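Local coordinates for solute-binding protein (Thermoactinomyces vulgaris, PDB 2ZYO), which binds maltodextrins such as the maltotetraose of this complex, and probably also cyclodextrins, consistent with delivering them to a sugar transporter, at residues V22-A27 against L59-K64; D76-P81 against G283-A288; E149-A154 against Q216-E221. All coordinates share one frame; numbering follows the deposited sequence.

Contact 1: V22-A27 against L59-K64; sequences VVWENA and LKQQEK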
loop_
_atom_site.group_PDB
_atom_site.type_symbol
_atom_site.label_atom_id
_atom_site.label_comp_id
_atom_site.label_asym_id
_atom_site.label_seq_id
_atom_site.Cartn_x
_atom_site.Cartn_y
_atom_site.Cartn_z
ATOM N N VAL A 22 -9.567 -12.141 21.329
ATOM C CA VAL A 22 -8.295 -12.572 20.753
ATOM C C VAL A 22 -7.931 -11.677 19.572
ATOM O O VAL A 22 -8.776 -11.377 18.727
ATOM C CB VAL A 22 -8.328 -14.064 20.322
ATOM C CG1 VAL A 22 -6.983 -14.503 19.747
ATOM C CG2 VAL A 22 -8.708 -14.962 21.499
ATOM N N VAL A 23 -6.668 -11.260 19.534
ATOM C CA VAL A 23 -6.155 -10.386 18.488
ATOM C C VAL A 23 -4.910 -11.038 17.894
ATOM O O VAL A 23 -4.033 -11.472 18.637
ATOM C CB VAL A 23 -5.791 -8.993 19.066
ATOM C CG1 VAL A 23 -5.075 -8.138 18.043
ATOM C CG2 VAL A 23 -7.039 -8.269 19.569
ATOM N N TRP A 24 -4.845 -11.126 16.566
ATOM C CA TRP A 24 -3.627 -11.582 15.890
ATOM C C TRP A 24 -2.852 -10.388 15.353
ATOM O O TRP A 24 -3.409 -9.546 14.647
ATOM C CB TRP A 24 -3.938 -12.544 14.741
ATOM C CG TRP A 24 -4.479 -13.883 15.151
ATOM C CD1 TRP A 24 -4.498 -14.421 16.407
ATOM C CD2 TRP A 24 -5.051 -14.867 14.285
ATOM N NE1 TRP A 24 -5.071 -15.671 16.378
ATOM C CE2 TRP A 24 -5.413 -15.972 15.086
ATOM C CE3 TRP A 24 -5.303 -14.918 12.907
ATOM C CZ2 TRP A 24 -6.012 -17.118 14.556
ATOM C CZ3 TRP A 24 -5.899 -16.058 12.379
ATOM C CH2 TRP A 24 -6.249 -17.141 13.204
ATOM N N GLU A 25 -1.568 -10.324 15.690
ATOM C CA GLU A 25 -0.707 -9.228 15.260
ATOM C C GLU A 25 0.605 -9.752 14.675
ATOM O O GLU A 25 1.072 -10.833 15.046
ATOM C CB GLU A 25 -0.445 -8.262 16.425
ATOM C CG GLU A 25 0.409 -7.030 16.089
ATOM C CD GLU A 25 -0.185 -6.165 14.989
ATOM O OE1 GLU A 25 -0.785 -5.122 15.318
ATOM O OE2 GLU A 25 -0.059 -6.523 13.798
ATOM N N ASN A 26 1.178 -8.967 13.763
ATOM C CA ASN A 26 2.424 -9.290 13.059
ATOM C C ASN A 26 3.480 -9.972 13.923
ATOM O O ASN A 26 3.854 -9.465 14.978
ATOM C CB ASN A 26 3.008 -8.019 12.431
ATOM C CG ASN A 26 4.141 -8.307 11.460
ATOM O OD1 ASN A 26 4.438 -9.461 11.151
ATOM N ND2 ASN A 26 4.772 -7.249 10.965
ATOM N N ALA A 27 3.957 -11.122 13.449
ATOM C CA ALA A 27 4.912 -11.941 14.193
ATOM C C ALA A 27 6.372 -11.566 13.935
ATOM O O ALA A 27 7.227 -11.796 14.791
ATOM C CB ALA A 27 4.686 -13.415 13.892
ATOM N N LEU A 59 0.724 -11.822 6.336
ATOM C CA LEU A 59 0.341 -12.549 5.127
ATOM C C LEU A 59 0.014 -14.026 5.365
ATOM O O LEU A 59 -0.251 -14.766 4.416
ATOM C CB LEU A 59 1.402 -12.380 4.029
ATOM C CG LEU A 59 1.603 -10.959 3.486
ATOM C CD1 LEU A 59 2.689 -10.942 2.424
ATOM C CD2 LEU A 59 0.304 -10.355 2.939
ATOM N N LYS A 60 0.022 -14.439 6.630
ATOM C CA LYS A 60 -0.383 -15.792 7.012
ATOM C C LYS A 60 -1.730 -15.818 7.730
ATOM O O LYS A 60 -2.322 -16.886 7.911
ATOM C CB LYS A 60 0.687 -16.444 7.890
ATOM C CG LYS A 60 1.964 -16.778 7.143
ATOM C CD LYS A 60 2.841 -17.711 7.952
ATOM C CE LYS A 60 4.146 -18.003 7.230
ATOM N NZ LYS A 60 3.946 -18.801 5.986
ATOM N N GLN A 61 -2.214 -14.643 8.125
ATOM C CA GLN A 61 -3.426 -14.545 8.941
ATOM C C GLN A 61 -4.696 -15.002 8.227
ATOM O O GLN A 61 -5.549 -15.653 8.834
ATOM C CB GLN A 61 -3.604 -13.126 9.483
ATOM C CG GLN A 61 -2.633 -12.776 10.598
ATOM C CD GLN A 61 -3.047 -11.554 11.394
ATOM O OE1 GLN A 61 -4.223 -11.187 11.434
ATOM N NE2 GLN A 61 -2.079 -10.921 12.040
ATOM N N GLN A 62 -4.818 -14.659 6.948
ATOM C CA GLN A 62 -5.992 -15.027 6.165
ATOM C C GLN A 62 -6.121 -16.551 6.059
ATOM O O GLN A 62 -7.200 -17.107 6.285
ATOM C CB GLN A 62 -5.950 -14.368 4.782
ATOM C CG GLN A 62 -7.316 -14.187 4.144
ATOM C CD GLN A 62 -7.320 -13.242 2.952
ATOM O OE1 GLN A 62 -6.515 -12.310 2.865
ATOM N NE2 GLN A 62 -8.249 -13.469 2.034
ATOM N N GLU A 63 -5.012 -17.217 5.739
ATOM C CA GLU A 63 -4.966 -18.678 5.672
ATOM C C GLU A 63 -5.228 -19.327 7.033
ATOM O O GLU A 63 -5.956 -20.319 7.120
ATOM C CB GLU A 63 -3.619 -19.150 5.113
ATOM C CG GLU A 63 -3.461 -18.949 3.610
ATOM C CD GLU A 63 -2.009 -18.957 3.160
ATOM O OE1 GLU A 63 -1.203 -18.168 3.706
ATOM O OE2 GLU A 63 -1.672 -19.743 2.249
ATOM N N LYS A 64 -4.636 -18.765 8.088
ATOM C CA LYS A 64 -4.802 -19.298 9.438
ATOM C C LYS A 64 -6.238 -19.163 9.936
ATOM O O LYS A 64 -6.755 -20.071 10.589
ATOM C CB LYS A 64 -3.826 -18.639 10.422
ATOM C CG LYS A 64 -3.766 -19.323 11.785
ATOM C CD LYS A 64 -2.744 -18.668 12.698
ATOM C CE LYS A 64 -2.873 -19.152 14.133
ATOM N NZ LYS A 64 -2.649 -20.619 14.274
#

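Contact 2: D76-P81 against G283-A288; sequences DLVTWP and GWYLSA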
loop_
_atom_site.group_PDB
_atom_site.type_symbol
_atom_site.label_atom_id
_atom_site.label_comp_id
_atom_site.label_asym_id
_atom_site.label_seq_id
_atom_site.Cartn_x
_atom_site.Cartn_y
_atom_site.Cartn_z
ATOM N N ASP A 76 -10.658 -12.743 17.206
ATOM C CA ASP A 76 -11.776 -11.835 16.991
ATOM C C ASP A 76 -11.363 -10.725 16.033
ATOM O O ASP A 76 -12.113 -10.371 15.118
ATOM C CB ASP A 76 -12.262 -11.263 18.320
ATOM C CG ASP A 76 -12.799 -12.335 19.244
ATOM O OD1 ASP A 76 -13.925 -12.815 19.003
ATOM O OD2 ASP A 76 -12.092 -12.708 20.203
ATOM N N LEU A 77 -10.161 -10.193 16.242
ATOM C CA LEU A 77 -9.612 -9.164 15.366
ATOM C C LEU A 77 -8.374 -9.674 14.644
ATOM O O LEU A 77 -7.493 -10.280 15.254
ATOM C CB LEU A 77 -9.282 -7.888 16.151
ATOM C CG LEU A 77 -10.404 -7.167 16.911
ATOM C CD1 LEU A 77 -9.876 -5.860 17.476
ATOM C CD2 LEU A 77 -11.628 -6.912 16.036
ATOM N N VAL A 78 -8.336 -9.427 13.337
ATOM C CA VAL A 78 -7.224 -9.834 12.480
ATOM C C VAL A 78 -6.748 -8.637 11.661
ATOM O O VAL A 78 -7.411 -7.597 11.627
ATOM C CB VAL A 78 -7.622 -10.998 11.535
ATOM C CG1 VAL A 78 -7.878 -12.278 12.334
ATOM C CG2 VAL A 78 -8.848 -10.629 10.700
ATOM N N THR A 79 -5.599 -8.783 11.006
ATOM C CA THR A 79 -5.011 -7.687 10.244
ATOM C C THR A 79 -4.157 -8.167 9.072
ATOM O O THR A 79 -3.405 -9.133 9.197
ATOM C CB THR A 79 -4.205 -6.719 11.164
ATOM O OG1 THR A 79 -3.680 -5.634 10.394
ATOM C CG2 THR A 79 -3.070 -7.437 11.886
ATOM N N TRP A 80 -4.312 -7.489 7.934
ATOM C CA TRP A 80 -3.487 -7.700 6.737
ATOM C C TRP A 80 -3.670 -6.531 5.764
ATOM O O TRP A 80 -4.640 -5.780 5.883
ATOM C CB TRP A 80 -3.790 -9.045 6.054
ATOM C CG TRP A 80 -5.234 -9.314 5.733
ATOM C CD1 TRP A 80 -5.966 -8.775 4.711
ATOM C CD2 TRP A 80 -6.107 -10.224 6.414
ATOM N NE1 TRP A 80 -7.245 -9.282 4.724
ATOM C CE2 TRP A 80 -7.360 -10.170 5.762
ATOM C CE3 TRP A 80 -5.958 -11.065 7.523
ATOM C CZ2 TRP A 80 -8.456 -10.934 6.178
ATOM C CZ3 TRP A 80 -7.045 -11.829 7.933
ATOM C CH2 TRP A 80 -8.279 -11.755 7.264
ATOM N N PRO A 81 -2.726 -6.352 4.814
ATOM C CA PRO A 81 -2.899 -5.328 3.775
ATOM C C PRO A 81 -4.241 -5.459 3.046
ATOM O O PRO A 81 -4.680 -6.575 2.747
ATOM C CB PRO A 81 -1.730 -5.603 2.825
ATOM C CG PRO A 81 -0.685 -6.204 3.700
ATOM C CD PRO A 81 -1.436 -7.056 4.675
ATOM N N GLY A 283 -5.395 -2.472 8.124
ATOM C CA GLY A 283 -6.436 -2.227 9.115
ATOM C C GLY A 283 -6.693 -3.408 10.029
ATOM O O GLY A 283 -6.129 -4.488 9.840
ATOM N N TRP A 284 -7.538 -3.181 11.033
ATOM C CA TRP A 284 -8.086 -4.252 11.859
ATOM C C TRP A 284 -9.407 -4.685 11.253
ATOM O O TRP A 284 -10.249 -3.838 10.930
ATOM C CB TRP A 284 -8.349 -3.767 13.286
ATOM C CG TRP A 284 -7.134 -3.568 14.132
ATOM C CD1 TRP A 284 -6.702 -2.394 14.682
ATOM C CD2 TRP A 284 -6.200 -4.574 14.544
ATOM N NE1 TRP A 284 -5.552 -2.604 15.405
ATOM C CE2 TRP A 284 -5.219 -3.932 15.335
ATOM C CE3 TRP A 284 -6.090 -5.951 14.313
ATOM C CZ2 TRP A 284 -4.145 -4.624 15.905
ATOM C CZ3 TRP A 284 -5.018 -6.640 14.877
ATOM C CH2 TRP A 284 -4.058 -5.972 15.661
ATOM N N TYR A 285 -9.590 -5.995 11.110
ATOM C CA TYR A 285 -10.834 -6.560 10.580
ATOM C C TYR A 285 -11.486 -7.462 11.616
ATOM O O TYR A 285 -10.830 -7.918 12.552
ATOM C CB TYR A 285 -10.582 -7.316 9.268
ATOM C CG TYR A 285 -9.633 -6.590 8.345
ATOM C CD1 TYR A 285 -9.891 -5.280 7.946
ATOM C CD2 TYR A 285 -8.470 -7.203 7.888
ATOM C CE1 TYR A 285 -9.014 -4.597 7.115
ATOM C CE2 TYR A 285 -7.586 -6.528 7.047
ATOM C CZ TYR A 285 -7.866 -5.227 6.670
ATOM O OH TYR A 285 -7.002 -4.549 5.845
ATOM N N LEU A 286 -12.783 -7.702 11.447
ATOM C CA LEU A 286 -13.563 -8.494 12.388
ATOM C C LEU A 286 -13.896 -9.853 11.790
ATOM O O LEU A 286 -14.592 -9.940 10.775
ATOM C CB LEU A 286 -14.847 -7.742 12.762
ATOM C CG LEU A 286 -15.848 -8.382 13.730
ATOM C CD1 LEU A 286 -15.206 -8.730 15.063
ATOM C CD2 LEU A 286 -17.042 -7.457 13.930
ATOM N N SER A 287 -13.394 -10.908 12.426
ATOM C CA SER A 287 -13.641 -12.269 11.965
ATOM C C SER A 287 -15.131 -12.574 11.941
ATOM O O SER A 287 -15.855 -12.238 12.879
ATOM C CB SER A 287 -12.932 -13.278 12.867
ATOM O OG SER A 287 -13.366 -14.601 12.592
ATOM N N ALA A 288 -15.573 -13.226 10.869
ATOM C CA ALA A 288 -16.964 -13.664 10.740
ATOM C C ALA A 288 -17.312 -14.710 11.799
ATOM O O ALA A 288 -18.488 -14.960 12.073
ATOM C CB ALA A 288 -17.217 -14.214 9.347
#

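Contact 3: E149-A154 against Q216-E221; sequences ELFQYA and QKWFTE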
loop_
_atom_site.group_PDB
_atom_site.type_symbol
_atom_site.label_atom_id
_atom_site.label_comp_id
_atom_site.label_asym_id
_atom_site.label_seq_id
_atom_site.Cartn_x
_atom_site.Cartn_y
_atom_site.Cartn_z
ATOM N N GLU A 149 10.959 17.793 -15.610
ATOM C CA GLU A 149 12.247 18.142 -15.008
ATOM C C GLU A 149 12.925 16.927 -14.376
ATOM O O GLU A 149 14.146 16.776 -14.467
ATOM C CB GLU A 149 12.077 19.273 -13.988
ATOM C CG GLU A 149 11.873 20.650 -14.627
ATOM C CD GLU A 149 11.298 21.679 -13.668
ATOM O OE1 GLU A 149 10.196 21.445 -13.129
ATOM O OE2 GLU A 149 11.938 22.733 -13.465
ATOM N N LEU A 150 12.128 16.064 -13.749
ATOM C CA LEU A 150 12.626 14.817 -13.175
ATOM C C LEU A 150 13.197 13.906 -14.255
ATOM O O LEU A 150 14.271 13.326 -14.081
ATOM C CB LEU A 150 11.515 14.087 -12.409
ATOM C CG LEU A 150 11.897 12.789 -11.683
ATOM C CD1 LEU A 150 12.703 13.078 -10.421
ATOM C CD2 LEU A 150 10.658 11.969 -11.359
ATOM N N PHE A 151 12.478 13.780 -15.369
ATOM C CA PHE A 151 12.931 12.910 -16.446
ATOM C C PHE A 151 14.184 13.444 -17.137
ATOM O O PHE A 151 15.076 12.670 -17.485
ATOM C CB PHE A 151 11.825 12.633 -17.466
ATOM C CG PHE A 151 12.131 11.470 -18.359
ATOM C CD1 PHE A 151 12.007 10.169 -17.882
ATOM C CD2 PHE A 151 12.580 11.669 -19.660
ATOM C CE1 PHE A 151 12.313 9.081 -18.691
ATOM C CE2 PHE A 151 12.885 10.587 -20.478
ATOM C CZ PHE A 151 12.752 9.290 -19.992
ATOM N N GLN A 152 14.244 14.762 -17.321
ATOM C CA GLN A 152 15.440 15.422 -17.850
ATOM C C GLN A 152 16.647 15.149 -16.952
ATOM O O GLN A 152 17.734 14.822 -17.438
ATOM C CB GLN A 152 15.203 16.932 -18.009
ATOM C CG GLN A 152 16.435 17.740 -18.448
ATOM C CD GLN A 152 17.032 17.266 -19.764
ATOM O OE1 GLN A 152 16.314 16.890 -20.691
ATOM N NE2 GLN A 152 18.356 17.291 -19.851
ATOM N N TYR A 153 16.437 15.270 -15.642
ATOM C CA TYR A 153 17.456 14.969 -14.640
ATOM C C TYR A 153 17.966 13.532 -14.782
ATOM O O TYR A 153 19.166 13.284 -14.685
ATOM C CB TYR A 153 16.893 15.215 -13.235
ATOM C CG TYR A 153 17.900 15.103 -12.110
ATOM C CD1 TYR A 153 18.694 16.191 -11.749
ATOM C CD2 TYR A 153 18.043 13.917 -11.392
ATOM C CE1 TYR A 153 19.619 16.094 -10.711
ATOM C CE2 TYR A 153 18.965 13.809 -10.355
ATOM C CZ TYR A 153 19.747 14.899 -10.019
ATOM O OH TYR A 153 20.654 14.794 -8.989
ATOM N N ALA A 154 17.054 12.591 -15.023
ATOM C CA ALA A 154 17.430 11.193 -15.242
ATOM C C ALA A 154 18.228 11.014 -16.538
ATOM O O ALA A 154 19.256 10.336 -16.549
ATOM C CB ALA A 154 16.200 10.299 -15.237
ATOM N N GLN A 216 8.483 2.956 -21.285
ATOM C CA GLN A 216 9.468 2.676 -22.328
ATOM C C GLN A 216 10.610 3.692 -22.336
ATOM O O GLN A 216 11.775 3.320 -22.479
ATOM C CB GLN A 216 8.784 2.633 -23.695
ATOM C CG GLN A 216 9.669 2.135 -24.828
ATOM C CD GLN A 216 8.935 2.072 -26.151
ATOM O OE1 GLN A 216 8.228 3.009 -26.529
ATOM N NE2 GLN A 216 9.101 0.965 -26.866
ATOM N N LYS A 217 10.267 4.970 -22.171
ATOM C CA LYS A 217 11.256 6.053 -22.168
ATOM C C LYS A 217 12.308 5.906 -21.069
ATOM O O LYS A 217 13.456 6.324 -21.243
ATOM C CB LYS A 217 10.562 7.411 -22.065
ATOM C CG LYS A 217 9.926 7.878 -23.369
ATOM C CD LYS A 217 8.994 9.064 -23.152
ATOM C CE LYS A 217 9.747 10.321 -22.740
ATOM N NZ LYS A 217 8.803 11.406 -22.355
ATOM N N TRP A 218 11.924 5.307 -19.945
ATOM C CA TRP A 218 12.859 5.073 -18.847
ATOM C C TRP A 218 13.979 4.106 -19.229
ATOM O O TRP A 218 15.068 4.153 -18.661
ATOM C CB TRP A 218 12.122 4.601 -17.592
ATOM C CG TRP A 218 11.512 5.743 -16.850
ATOM C CD1 TRP A 218 10.228 6.193 -16.948
ATOM C CD2 TRP A 218 12.173 6.607 -15.917
ATOM N NE1 TRP A 218 10.042 7.279 -16.123
ATOM C CE2 TRP A 218 11.220 7.554 -15.480
ATOM C CE3 TRP A 218 13.474 6.667 -15.401
ATOM C CZ2 TRP A 218 11.528 8.555 -14.552
ATOM C CZ3 TRP A 218 13.781 7.665 -14.477
ATOM C CH2 TRP A 218 12.809 8.594 -14.063
ATOM N N PHE A 219 13.712 3.257 -20.216
ATOM C CA PHE A 219 14.696 2.286 -20.678
ATOM C C PHE A 219 15.405 2.739 -21.954
ATOM O O PHE A 219 16.603 2.503 -22.113
ATOM C CB PHE A 219 14.049 0.905 -20.833
ATOM C CG PHE A 219 13.520 0.351 -19.541
ATOM C CD1 PHE A 219 14.362 -0.336 -18.673
ATOM C CD2 PHE A 219 12.191 0.550 -19.171
ATOM C CE1 PHE A 219 13.886 -0.834 -17.465
ATOM C CE2 PHE A 219 11.707 0.055 -17.962
ATOM C CZ PHE A 219 12.554 -0.637 -17.109
ATOM N N THR A 220 14.672 3.411 -22.840
ATOM C CA THR A 220 15.227 3.877 -24.118
ATOM C C THR A 220 15.968 5.215 -24.022
ATOM O O THR A 220 16.897 5.470 -24.795
ATOM C CB THR A 220 14.140 3.997 -25.203
ATOM O OG1 THR A 220 13.125 4.909 -24.765
ATOM C CG2 THR A 220 13.513 2.637 -25.504
ATOM N N GLU A 221 15.552 6.070 -23.088
ATOM C CA GLU A 221 16.158 7.398 -22.934
ATOM C C GLU A 221 16.890 7.593 -21.605
ATOM O O GLU A 221 17.938 8.242 -21.561
ATOM C CB GLU A 221 15.107 8.499 -23.112
ATOM C CG GLU A 221 14.478 8.566 -24.500
ATOM C CD GLU A 221 13.500 9.721 -24.644
ATOM O OE1 GLU A 221 13.716 10.780 -24.014
ATOM O OE2 GLU A 221 12.515 9.574 -25.394
#

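Contact 1: V22-A27 against L59-K64
Lys64 passes its aliphatic chain slantwise across the six-membered ring of Trp24, and its atoms meet the indole in order. CB approaches CZ3 of Trp24, CG lies 3.6 Å from Trp24 CH2, and CD stands over the face in a CH-pi contact, 4.1 Å from the ring centroid and 19° off its normal. CE ends near Trp24 CZ2, still above the plane but toward its rim. The chain reaches the ring because CG is anti to the backbone N of Lys64 (chi1 -169°); only at chi4 does it bend, carrying NZ to a salt bridge with Asp68. A lysine suits this margin, greasy along its length and charged at the end. Gln61 touches the tryptophan at two places: its backbone O lies in the plane at the edge of the indole, 3.6 Å from Trp24 CZ3, while its amide, turned almost perpendicular to the ring, brings OE1 to 3.6 Å from Trp24 CB. That buried amide is satisfied by Thr79 N at OE1 and Val56 O at NE2. The contact joins strand 20-25 to the start of helix 61-71, with Trp24 also packed on Val54 of strand 50-55 and on Val78 of strand 77-81, as befits a periplasmic-binding-protein lobe.

Contact 2: D76-P81 against G283-A288
Tyr285 and Val78 form an antiparallel hydrogen-bonded pair: Tyr285 N gives to Val78 O at 2.8 Å, nearly straight at 171°, and Val78 N gives to Tyr285 O at 3.0 Å. Two residues further along, Ser287 N donates to Asp76 O, and between them Leu77 and Leu286 form a non-hydrogen-bonded pair. Toward Gly283 side chains take over the polar work. Thr79 OG1 gives its proton to Gly283 O over 2.8 Å, arriving from above the carbonyl plane. The hydroxyl is anti to the backbone N (chi1 -178°), which leaves the methyl CG2 to meet Trp284 CZ3 at 3.7 Å; threonine serves both needs. Tyr285 OH reaches Trp80 O at 2.7 Å, nearly along the C=O axis, and also accepts a weak bond from Gly283 N. The tyrosine ring that carries this hydroxyl turns its edge to the face of the Trp80 indole, with planes at 54° and CE2 of Tyr285 lying 3.6 Å from Trp80 CD1. A tyrosine fits because it offers both an aromatic edge and a donor for a buried carbonyl. The carboxylate of Asp76 is held by Ser290 OG at OD1 and Val22 N at OD2, and Ser287 OG bonds to Tyr289 N. This antiparallel pairing of strands 77-81 and 278-287 belongs to a mixed sheet flanked by helices, as in a lobe of the solute-binding-protein fold: helix 61-71 covers Val78 and Trp80, while Leu77, Trp284 and Leu286 pack against helix 293-302.

Contact 3: E149-A154 against Q216-E221
Phe151 drives the edge of its ring into the face of Trp218, an edge-to-face (T-shaped) pair with planes at 89° and 4.9 Å between the phenyl and five-membered-ring centroids. Its CE1 stands over the centre of the indole, and CD1 comes within 3.6 Å of Trp218 CE2. Further round the rim, CZ of Phe151 lies 3.3 Å from Lys217 O and CE2 lies 3.6 Å from Glu221 OE1, both near the ring plane. With CG anti to the backbone N (chi1 -164°), the phenyl extends from helix 147-157 to helix 206-220. Ala154, one turn further on, is small enough to let its CB sit 3.7 Å from Trp218 CZ3. Outward, Trp218 NE1 is hydrogen-bonded to Tyr147 OH and its ring meets Phe169 edge-to-face, which help to hold the indole in place. A leucine in place of Trp218 would probably leave the Phe151 edge without its aromatic face and Tyr147 OH without its N-H partner. Lys217 NZ, salt-bridged to Glu214, lies off-centre above the phenyl in a cation-pi contact, 4.9 Å from its centroid. Apolar packing is thus probably supplemented by weak electrostatics: the slightly positive rim of Phe151 faces two oxygens and an indole face, while its pi cloud lies near a cation.

In the fold
Contacts 1 and 2 are neighbours in one lobe, their centres 8 Å apart, and they touch through two probable hydrogen bonds: Val22 O to Asp76 N at 2.8 Å and Gln61 OE1 to Thr79 N at 2.8 Å. Helix 61-71 is followed in the chain, after a short loop, by strand 77-81. Contact 3 is about 41 Å from contact 1 and 42 Å from contact 2, centre to centre, across the middle of the molecule, yet along the chain it is nested within the loop that contact 2 closes. A glucose unit of the bound sugar is about 6 Å from the side chain of Pro81 and about 11 Å from that of Asn26, so contact 2 comes near the sugar site at its Pro81 end and contact 1 lies further back, neither supplying pocket residues such as Arg84.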